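Local coordinates for tryptophan synthase alpha chain (Chlamydia trachomatis, PDB 6V82), which probably serves as the tryptophan synthase subunit that splits indoleglycerol phosphate, by aldol cleavage, into indole and glyceraldehyde 3-phosphate, at residues 165-176 against 197-206; 209-218 against 245-253. One frame throughout, in Å; residues are numbered along the deposited sequence.

Interaction 1: 165-176 against 197-206; sequences QEYARGFLYYIP and HFDLPIVDRR
Leu172, Tyr173 and Tyr174 pair in parallel with Ile202, Val203 and Asp204, a contact between two neighbouring strands of the barrel wall. The ladder runs from Leu172 N to Pro201 O (2.9 Å), from Val203 N to Leu172 O (2.8 Å), from Tyr174 N to Val203 O and from Arg205 N to Tyr174 O; the strands are splayed by 43°. Helix 187-198 links them, making the beta-alpha-beta crossover from which a TIM barrel is built, and along each strand the side chains alternate between barrel interior and helix layer. On the helix side Leu172 CD1 sits squarely over the Phe198 ring, 3.5 Å from its centroid, as a CH-pi contact, while Ile202 CG2 lies 3.6 Å from Tyr174 CB and Ile202 CD1 touches Leu172 CB. The Tyr173 face is arranged differently. Phe171 CE1 covers one side of the phenol ring and Arg205 the other: the arginine chain, bent at its second torsion (chi2 64°), lays CD over the ring and carries CZ to 4.4 Å from the centroid, a cation-pi contact with the planes 55° apart. Arg205 NH1 and Tyr173 OH also reach Glu44, a predicted proton acceptor, through a salt bridge and a hydrogen bond respectively, so the pair probably helps position it. At the end of the ladder, Asp204 OD1 accepts from Arg206 N in an Asx turn, and Asp204 OD2 meets Arg206 NH1 in a salt bridge and also bonds to the hydroxyl of Tyr220.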
loop_
_atom_site.group_PDB
_atom_site.type_symbol
_atom_site.label_atom_id
_atom_site.label_comp_id
_atom_site.label_asym_id
_atom_site.label_seq_id
_atom_site.Cartn_x
_atom_site.Cartn_y
_atom_site.Cartn_z
ATOM N N GLN A 165 -29.531 11.371 -44.694
ATOM C CA GLN A 165 -30.536 11.324 -45.752
ATOM C C GLN A 165 -30.220 10.253 -46.787
ATOM O O GLN A 165 -31.135 9.669 -47.380
ATOM C CB GLN A 165 -30.640 12.691 -46.420
ATOM C CG GLN A 165 -31.697 12.799 -47.481
ATOM C CD GLN A 165 -31.839 14.214 -47.962
ATOM O OE1 GLN A 165 -31.352 15.147 -47.321
ATOM N NE2 GLN A 165 -32.498 14.391 -49.097
ATOM N N GLU A 166 -28.933 9.982 -47.013
ATOM C CA GLU A 166 -28.530 8.934 -47.944
ATOM C C GLU A 166 -29.133 7.585 -47.562
ATOM O O GLU A 166 -29.740 6.906 -48.397
ATOM C CB GLU A 166 -27.005 8.849 -47.986
ATOM C CG GLU A 166 -26.455 7.794 -48.923
ATOM C CD GLU A 166 -26.096 8.356 -50.283
ATOM O OE1 GLU A 166 -26.820 9.255 -50.772
ATOM O OE2 GLU A 166 -25.079 7.903 -50.853
ATOM N N TYR A 167 -28.993 7.188 -46.294
ATOM C CA TYR A 167 -29.344 5.838 -45.873
ATOM C C TYR A 167 -30.707 5.716 -45.196
ATOM O O TYR A 167 -31.226 4.597 -45.096
ATOM C CB TYR A 167 -28.265 5.289 -44.931
ATOM C CG TYR A 167 -26.920 5.129 -45.606
ATOM C CD1 TYR A 167 -26.754 4.220 -46.646
ATOM C CD2 TYR A 167 -25.820 5.887 -45.214
ATOM C CE1 TYR A 167 -25.535 4.066 -47.274
ATOM C CE2 TYR A 167 -24.590 5.741 -45.840
ATOM C CZ TYR A 167 -24.457 4.827 -46.869
ATOM O OH TYR A 167 -23.250 4.656 -47.499
ATOM N N ALA A 168 -31.306 6.811 -44.740
ATOM C CA ALA A 168 -32.560 6.713 -44.003
ATOM C C ALA A 168 -33.700 6.275 -44.913
ATOM O O ALA A 168 -33.843 6.763 -46.036
ATOM C CB ALA A 168 -32.905 8.047 -43.344
ATOM N N ARG A 169 -34.505 5.337 -44.419
ATOM C CA ARG A 169 -35.719 4.884 -45.087
ATOM C C ARG A 169 -36.791 4.655 -44.031
ATOM O O ARG A 169 -36.498 4.500 -42.844
ATOM C CB ARG A 169 -35.509 3.578 -45.881
ATOM C CG ARG A 169 -34.409 3.601 -46.934
ATOM C CD ARG A 169 -34.779 4.484 -48.110
ATOM N NE ARG A 169 -33.842 4.310 -49.211
ATOM C CZ ARG A 169 -32.749 5.046 -49.388
ATOM N NH1 ARG A 169 -32.455 6.020 -48.534
ATOM N NH2 ARG A 169 -31.951 4.805 -50.424
ATOM N N GLY A 170 -38.042 4.615 -44.476
ATOM C CA GLY A 170 -39.144 4.363 -43.566
ATOM C C GLY A 170 -39.556 5.559 -42.723
ATOM O O GLY A 170 -40.539 6.239 -43.039
ATOM N N PHE A 171 -38.826 5.804 -41.634
ATOM C CA PHE A 171 -39.050 6.970 -40.791
ATOM C C PHE A 171 -37.770 7.231 -40.013
ATOM O O PHE A 171 -36.885 6.374 -39.934
ATOM C CB PHE A 171 -40.235 6.773 -39.845
ATOM C CG PHE A 171 -39.986 5.741 -38.783
ATOM C CD1 PHE A 171 -39.601 6.118 -37.508
ATOM C CD2 PHE A 171 -40.121 4.389 -39.067
ATOM C CE1 PHE A 171 -39.361 5.168 -36.525
ATOM C CE2 PHE A 171 -39.884 3.431 -38.089
ATOM C CZ PHE A 171 -39.503 3.826 -36.815
ATOM N N LEU A 172 -37.684 8.429 -39.445
ATOM C CA LEU A 172 -36.539 8.863 -38.654
ATOM C C LEU A 172 -36.955 9.037 -37.208
ATOM O O LEU A 172 -37.984 9.660 -36.920
ATOM C CB LEU A 172 -35.970 10.181 -39.165
ATOM C CG LEU A 172 -34.895 10.076 -40.230
ATOM C CD1 LEU A 172 -34.587 11.469 -40.744
ATOM C CD2 LEU A 172 -33.654 9.425 -39.650
ATOM N N TYR A 173 -36.156 8.496 -36.304
ATOM C CA TYR A 173 -36.297 8.838 -34.906
ATOM C C TYR A 173 -35.612 10.170 -34.635
ATOM O O TYR A 173 -34.568 10.487 -35.211
ATOM C CB TYR A 173 -35.690 7.762 -34.025
ATOM C CG TYR A 173 -36.565 6.566 -33.777
ATOM C CD1 TYR A 173 -37.817 6.710 -33.207
ATOM C CD2 TYR A 173 -36.111 5.283 -34.056
ATOM C CE1 TYR A 173 -38.608 5.613 -32.952
ATOM C CE2 TYR A 173 -36.889 4.181 -33.798
ATOM C CZ TYR A 173 -38.140 4.352 -33.247
ATOM O OH TYR A 173 -38.931 3.256 -32.991
ATOM N N TYR A 174 -36.211 10.945 -33.739
ATOM C CA TYR A 174 -35.718 12.262 -33.373
ATOM C C TYR A 174 -35.608 12.336 -31.859
ATOM O O TYR A 174 -36.549 11.964 -31.153
ATOM C CB TYR A 174 -36.652 13.348 -33.902
ATOM C CG TYR A 174 -36.074 14.719 -33.790
ATOM C CD1 TYR A 174 -36.287 15.483 -32.652
ATOM C CD2 TYR A 174 -35.301 15.252 -34.811
ATOM C CE1 TYR A 174 -35.756 16.741 -32.529
ATOM C CE2 TYR A 174 -34.759 16.521 -34.702
ATOM C CZ TYR A 174 -34.992 17.263 -33.552
ATOM O OH TYR A 174 -34.466 18.530 -33.407
ATOM N N ILE A 175 -34.460 12.793 -31.364
ATOM C CA ILE A 175 -34.241 12.955 -29.925
ATOM C C ILE A 175 -34.124 14.438 -29.608
ATOM O O ILE A 175 -33.019 14.991 -29.683
ATOM C CB ILE A 175 -32.979 12.224 -29.446
ATOM C CG1 ILE A 175 -32.760 10.933 -30.225
ATOM C CG2 ILE A 175 -33.080 11.938 -27.962
ATOM C CD1 ILE A 175 -31.432 10.288 -29.927
ATOM N N PRO A 176 -35.206 15.117 -29.255
ATOM C CA PRO A 176 -35.144 16.569 -29.055
ATOM C C PRO A 176 -34.553 16.942 -27.698
ATOM O O PRO A 176 -34.286 16.091 -26.847
ATOM C CB PRO A 176 -36.608 17.003 -29.166
ATOM C CG PRO A 176 -37.383 15.796 -28.756
ATOM C CD PRO A 176 -36.581 14.594 -29.167
ATOM N N HIS A 197 -37.115 18.535 -44.513
ATOM C CA HIS A 197 -35.773 18.270 -45.033
ATOM C C HIS A 197 -35.651 16.836 -45.550
ATOM O O HIS A 197 -35.082 16.605 -46.624
ATOM C CB HIS A 197 -34.733 18.555 -43.944
ATOM C CG HIS A 197 -33.304 18.476 -44.406
ATOM N ND1 HIS A 197 -32.883 17.652 -45.427
ATOM C CD2 HIS A 197 -32.195 19.116 -43.963
ATOM C CE1 HIS A 197 -31.579 17.789 -45.597
ATOM N NE2 HIS A 197 -31.139 18.672 -44.721
ATOM N N PHE A 198 -36.183 15.861 -44.808
ATOM C CA PHE A 198 -36.010 14.459 -45.169
ATOM C C PHE A 198 -37.175 13.864 -45.944
ATOM O O PHE A 198 -36.992 12.821 -46.583
ATOM C CB PHE A 198 -35.778 13.608 -43.917
ATOM C CG PHE A 198 -34.442 13.825 -43.295
ATOM C CD1 PHE A 198 -33.328 13.162 -43.779
ATOM C CD2 PHE A 198 -34.290 14.703 -42.237
ATOM C CE1 PHE A 198 -32.081 13.366 -43.216
ATOM C CE2 PHE A 198 -33.049 14.914 -41.668
ATOM C CZ PHE A 198 -31.940 14.246 -42.160
ATOM N N ASP A 199 -38.351 14.492 -45.912
ATOM C CA ASP A 199 -39.576 13.915 -46.476
ATOM C C ASP A 199 -39.733 12.449 -46.056
ATOM O O ASP A 199 -39.840 11.532 -46.876
ATOM C CB ASP A 199 -39.611 14.068 -47.997
ATOM C CG ASP A 199 -41.006 13.881 -48.565
ATOM O OD1 ASP A 199 -41.923 14.643 -48.181
ATOM O OD2 ASP A 199 -41.188 12.968 -49.397
ATOM N N LEU A 200 -39.697 12.239 -44.747
ATOM C CA LEU A 200 -39.960 10.982 -44.070
ATOM C C LEU A 200 -40.694 11.334 -42.786
ATOM O O LEU A 200 -40.542 12.451 -42.277
ATOM C CB LEU A 200 -38.665 10.217 -43.733
ATOM C CG LEU A 200 -37.808 9.552 -44.819
ATOM C CD1 LEU A 200 -36.519 8.998 -44.211
ATOM C CD2 LEU A 200 -38.575 8.443 -45.541
ATOM N N PRO A 201 -41.502 10.421 -42.248
ATOM C CA PRO A 201 -42.098 10.680 -40.931
ATOM C C PRO A 201 -41.012 10.789 -39.867
ATOM O O PRO A 201 -40.010 10.069 -39.899
ATOM C CB PRO A 201 -43.006 9.465 -40.698
ATOM C CG PRO A 201 -43.142 8.804 -42.038
ATOM C CD PRO A 201 -41.887 9.107 -42.780
ATOM N N ILE A 202 -41.205 11.720 -38.935
ATOM C CA ILE A 202 -40.265 11.959 -37.847
ATOM C C ILE A 202 -40.964 11.580 -36.553
ATOM O O ILE A 202 -42.030 12.124 -36.233
ATOM C CB ILE A 202 -39.794 13.418 -37.807
ATOM C CG1 ILE A 202 -39.379 13.881 -39.199
ATOM C CG2 ILE A 202 -38.630 13.564 -36.862
ATOM C CD1 ILE A 202 -38.274 13.070 -39.797
ATOM N N VAL A 203 -40.376 10.647 -35.810
ATOM C CA VAL A 203 -40.976 10.129 -34.588
ATOM C C VAL A 203 -40.121 10.545 -33.400
ATOM O O VAL A 203 -38.912 10.281 -33.375
ATOM C CB VAL A 203 -41.139 8.600 -34.641
ATOM C CG1 VAL A 203 -41.667 8.073 -33.307
ATOM C CG2 VAL A 203 -42.062 8.222 -35.782
ATOM N N ASP A 204 -40.758 11.195 -32.422
ATOM C CA ASP A 204 -40.124 11.496 -31.144
ATOM C C ASP A 204 -39.736 10.203 -30.429
ATOM O O ASP A 204 -40.594 9.368 -30.112
ATOM C CB ASP A 204 -41.078 12.324 -30.281
ATOM C CG ASP A 204 -40.381 13.027 -29.116
ATOM O OD1 ASP A 204 -39.444 12.447 -28.523
ATOM O OD2 ASP A 204 -40.787 14.171 -28.792
ATOM N N ARG A 205 -38.441 10.056 -30.163
ATOM C CA ARG A 205 -37.855 8.855 -29.580
ATOM C C ARG A 205 -38.081 8.744 -28.072
ATOM O O ARG A 205 -37.721 7.723 -27.479
ATOM C CB ARG A 205 -36.356 8.841 -29.914
ATOM C CG ARG A 205 -35.528 7.632 -29.457
ATOM C CD ARG A 205 -35.940 6.329 -30.112
ATOM N NE ARG A 205 -35.075 5.230 -29.683
ATOM C CZ ARG A 205 -35.303 3.938 -29.939
ATOM N NH1 ARG A 205 -36.379 3.562 -30.640
ATOM N NH2 ARG A 205 -34.453 3.015 -29.489
ATOM N N ARG A 206 -38.685 9.742 -27.429
ATOM C CA ARG A 206 -38.778 9.710 -25.975
ATOM C C ARG A 206 -39.747 8.629 -25.501
ATOM O O ARG A 206 -40.715 8.275 -26.180
ATOM C CB ARG A 206 -39.193 11.072 -25.435
ATOM C CG ARG A 206 -40.681 11.354 -25.419
ATOM C CD ARG A 206 -40.944 12.652 -24.658
ATOM N NE ARG A 206 -40.807 13.846 -25.495
ATOM C CZ ARG A 206 -39.669 14.501 -25.729
ATOM N NH1 ARG A 206 -39.684 15.574 -26.507
ATOM N NH2 ARG A 206 -38.520 14.094 -25.200
#

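Interaction 2: 209-218 against 245-253; sequences CDKKEAAHVL and ALAQTVIPG
Val250 O, the carbonyl at the close of helix 241-250, faces the first turn of helix 211-218. Lys211 offers it a CA-H...O contact (CA to O 3.3 Å), the Lys211 CG methylene lies 3.6 Å from the same oxygen, and the methyl of Ala214 stands a little farther off. These are weak contacts, and no conventional hydrogen bond joins the segments directly. Lys211 CB also meets the neighbouring carbonyl, Thr249 O, at 3.4 Å. Lys211 CG is set anti to the backbone N (chi1 -164°), which carries the methylenes across the helix end to Pro252, CG lying 3.7 Å from the proline CA. Two helices of the barrel's outer layer, at 53° to one another, meet here through the end of one and the start of the other, by the C-terminus of the chain. Pro252 extends the contact: its CG rests 3.7 Å from Ala215 N, near the methyls of Ala214 and Ala215, and the Leu218 CD1 methyl reaches toward it at 4.1 Å. Phe224 of strand 223-226 touches Ala214, Leu218 and Pro252, joining this patch to the barrel wall. Each helix also has its own bond at the end concerned, Asp210 OD1 capping the first by accepting from Glu213 N and Thr249 OG1 donating to Leu246 O. At the solvent edge one water accepts from Gly253 N and, weakly, from Lys211 NZ.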
loop_
_atom_site.group_PDB
_atom_site.type_symbol
_atom_site.label_atom_id
_atom_site.label_comp_id
_atom_site.label_asym_id
_atom_site.label_seq_id
_atom_site.Cartn_x
_atom_site.Cartn_y
_atom_site.Cartn_z
ATOM N N CYS A 209 -45.229 6.508 -21.535
ATOM C CA CYS A 209 -45.818 5.476 -20.697
ATOM C C CYS A 209 -47.206 5.823 -20.176
ATOM O O CYS A 209 -47.783 5.020 -19.433
ATOM C CB CYS A 209 -44.893 5.168 -19.515
ATOM S SG CYS A 209 -44.612 6.596 -18.482
ATOM N N ASP A 210 -47.764 6.978 -20.535
ATOM C CA ASP A 210 -49.136 7.312 -20.179
ATOM C C ASP A 210 -49.800 8.003 -21.362
ATOM O O ASP A 210 -49.135 8.564 -22.241
ATOM C CB ASP A 210 -49.200 8.199 -18.931
ATOM C CG ASP A 210 -48.569 9.546 -19.156
ATOM O OD1 ASP A 210 -49.316 10.548 -19.173
ATOM O OD2 ASP A 210 -47.330 9.592 -19.350
ATOM N N LYS A 211 -51.136 7.940 -21.370
ATOM C CA LYS A 211 -51.908 8.469 -22.490
ATOM C C LYS A 211 -51.705 9.970 -22.648
ATOM O O LYS A 211 -51.583 10.473 -23.773
ATOM C CB LYS A 211 -53.388 8.147 -22.288
ATOM C CG LYS A 211 -54.236 8.287 -23.530
ATOM C CD LYS A 211 -55.718 8.247 -23.185
ATOM C CE LYS A 211 -56.103 9.409 -22.283
ATOM N NZ LYS A 211 -57.579 9.503 -22.072
ATOM N N LYS A 212 -51.653 10.698 -21.528
ATOM C CA LYS A 212 -51.524 12.152 -21.577
ATOM C C LYS A 212 -50.280 12.583 -22.348
ATOM O O LYS A 212 -50.345 13.491 -23.185
ATOM C CB LYS A 212 -51.506 12.728 -20.159
ATOM C CG LYS A 212 -52.889 13.022 -19.572
ATOM C CD LYS A 212 -53.651 11.757 -19.159
ATOM C CE LYS A 212 -54.983 12.120 -18.501
ATOM N NZ LYS A 212 -55.622 10.975 -17.796
ATOM N N GLU A 213 -49.129 11.945 -22.085
ATOM C CA GLU A 213 -47.927 12.368 -22.794
ATOM C C GLU A 213 -47.927 11.896 -24.238
ATOM O O GLU A 213 -47.400 12.598 -25.107
ATOM C CB GLU A 213 -46.656 11.886 -22.090
ATOM C CG GLU A 213 -45.449 12.770 -22.447
ATOM C CD GLU A 213 -44.086 12.172 -22.084
ATOM O OE1 GLU A 213 -44.032 11.006 -21.627
ATOM O OE2 GLU A 213 -43.061 12.871 -22.274
ATOM N N ALA A 214 -48.509 10.728 -24.520
ATOM C CA ALA A 214 -48.574 10.259 -25.902
ATOM C C ALA A 214 -49.384 11.221 -26.758
ATOM O O ALA A 214 -48.972 11.589 -27.861
ATOM C CB ALA A 214 -49.167 8.848 -25.970
ATOM N N ALA A 215 -50.546 11.644 -26.257
ATOM C CA ALA A 215 -51.326 12.648 -26.972
ATOM C C ALA A 215 -50.531 13.936 -27.141
ATOM O O ALA A 215 -50.591 14.579 -28.196
ATOM C CB ALA A 215 -52.638 12.918 -26.241
ATOM N N HIS A 216 -49.765 14.316 -26.116
ATOM C CA HIS A 216 -48.933 15.510 -26.206
ATOM C C HIS A 216 -47.886 15.372 -27.307
ATOM O O HIS A 216 -47.697 16.286 -28.121
ATOM C CB HIS A 216 -48.259 15.770 -24.861
ATOM C CG HIS A 216 -47.365 16.967 -24.863
ATOM N ND1 HIS A 216 -47.851 18.256 -24.811
ATOM C CD2 HIS A 216 -46.016 17.071 -24.923
ATOM C CE1 HIS A 216 -46.838 19.104 -24.828
ATOM N NE2 HIS A 216 -45.714 18.412 -24.895
ATOM N N VAL A 217 -47.198 14.226 -27.345
ATOM C CA VAL A 217 -46.146 14.000 -28.333
ATOM C C VAL A 217 -46.711 14.036 -29.750
ATOM O O VAL A 217 -46.093 14.594 -30.665
ATOM C CB VAL A 217 -45.425 12.670 -28.035
ATOM C CG1 VAL A 217 -44.669 12.178 -29.262
ATOM C CG2 VAL A 217 -44.491 12.840 -26.855
ATOM N N LEU A 218 -47.904 13.466 -29.952
ATOM C CA LEU A 218 -48.490 13.359 -31.287
ATOM C C LEU A 218 -48.902 14.707 -31.886
ATOM O O LEU A 218 -49.195 14.759 -33.085
ATOM C CB LEU A 218 -49.692 12.410 -31.250
ATOM C CG LEU A 218 -49.379 10.960 -30.875
ATOM C CD1 LEU A 218 -50.646 10.169 -30.620
ATOM C CD2 LEU A 218 -48.520 10.277 -31.933
ATOM N N ALA A 245 -54.271 -4.920 -22.501
ATOM C CA ALA A 245 -54.933 -3.898 -21.694
ATOM C C ALA A 245 -54.064 -2.659 -21.530
ATOM O O ALA A 245 -54.553 -1.530 -21.654
ATOM C CB ALA A 245 -55.300 -4.474 -20.329
ATOM N N LEU A 246 -52.774 -2.847 -21.250
ATOM C CA LEU A 246 -51.884 -1.705 -21.057
ATOM C C LEU A 246 -51.782 -0.863 -22.325
ATOM O O LEU A 246 -51.812 0.373 -22.260
ATOM C CB LEU A 246 -50.498 -2.186 -20.622
ATOM C CG LEU A 246 -49.461 -1.086 -20.397
ATOM C CD1 LEU A 246 -50.003 -0.056 -19.414
ATOM C CD2 LEU A 246 -48.141 -1.669 -19.901
ATOM N N ALA A 247 -51.652 -1.517 -23.484
ATOM C CA ALA A 247 -51.651 -0.804 -24.757
ATOM C C ALA A 247 -52.901 0.051 -24.905
ATOM O O ALA A 247 -52.831 1.220 -25.303
ATOM C CB ALA A 247 -51.558 -1.800 -25.910
ATOM N N GLN A 248 -54.061 -0.525 -24.582
ATOM C CA GLN A 248 -55.324 0.160 -24.821
ATOM C C GLN A 248 -55.450 1.417 -23.976
ATOM O O GLN A 248 -56.056 2.397 -24.422
ATOM C CB GLN A 248 -56.494 -0.793 -24.559
ATOM C CG GLN A 248 -56.556 -1.978 -25.529
ATOM C CD GLN A 248 -57.598 -3.027 -25.143
ATOM O OE1 GLN A 248 -57.975 -3.156 -23.976
ATOM N NE2 GLN A 248 -58.065 -3.781 -26.127
ATOM N N THR A 249 -54.878 1.418 -22.764
ATOM C CA THR A 249 -54.939 2.599 -21.904
ATOM C C THR A 249 -53.903 3.657 -22.279
ATOM O O THR A 249 -54.114 4.836 -21.972
ATOM C CB THR A 249 -54.758 2.215 -20.427
ATOM O OG1 THR A 249 -53.451 1.684 -20.226
ATOM C CG2 THR A 249 -55.766 1.171 -19.997
ATOM N N VAL A 250 -52.808 3.272 -22.940
ATOM C CA VAL A 250 -51.730 4.206 -23.277
ATOM C C VAL A 250 -51.977 4.901 -24.611
ATOM O O VAL A 250 -51.674 6.087 -24.766
ATOM C CB VAL A 250 -50.378 3.469 -23.276
ATOM C CG1 VAL A 250 -49.293 4.342 -23.880
ATOM C CG2 VAL A 250 -50.007 3.063 -21.867
ATOM N N ILE A 251 -52.527 4.186 -25.586
ATOM C CA ILE A 251 -52.789 4.737 -26.912
ATOM C C ILE A 251 -54.019 5.644 -26.869
ATOM O O ILE A 251 -55.111 5.191 -26.491
ATOM C CB ILE A 251 -52.959 3.608 -27.939
ATOM C CG1 ILE A 251 -51.719 2.712 -27.935
ATOM C CG2 ILE A 251 -53.234 4.187 -29.322
ATOM C CD1 ILE A 251 -51.851 1.472 -28.787
ATOM N N PRO A 252 -53.892 6.918 -27.251
ATOM C CA PRO A 252 -55.017 7.857 -27.140
ATOM C C PRO A 252 -56.213 7.471 -28.002
ATOM O O PRO A 252 -56.125 6.647 -28.914
ATOM C CB PRO A 252 -54.412 9.185 -27.612
ATOM C CG PRO A 252 -52.941 9.030 -27.391
ATOM C CD PRO A 252 -52.645 7.595 -27.648
ATOM N N GLY A 253 -57.353 8.091 -27.697
ATOM C CA GLY A 253 -58.571 7.893 -28.470
ATOM C C GLY A 253 -59.313 6.601 -28.181
ATOM O O GLY A 253 -60.532 6.525 -28.350
HETATM O O HOH W 1 -58.195 9.402 -25.302
#

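How the interactions relate
Both segments of interaction 1 come earlier in the chain than those of interaction 2; their centres are about 21 Å apart. Strand 202-205 of the first is followed, after a corner at Arg206 and a short loop, by helix 211-218 of the second, and they touch where Asp204 CB packs on Val217 CG1 (3.7 Å) and Arg206 lies along Glu213 and Val217. Together they sample two layers of a TIM barrel, the strand wall and the outer helices: interaction 1 joins two neighbouring strands of the inner wall beside the predicted catalytic Glu44, whereas interaction 2 lies on the surface, away from the predicted catalytic residues, where the last helix and chain end meet the helix preceding strand 223-226.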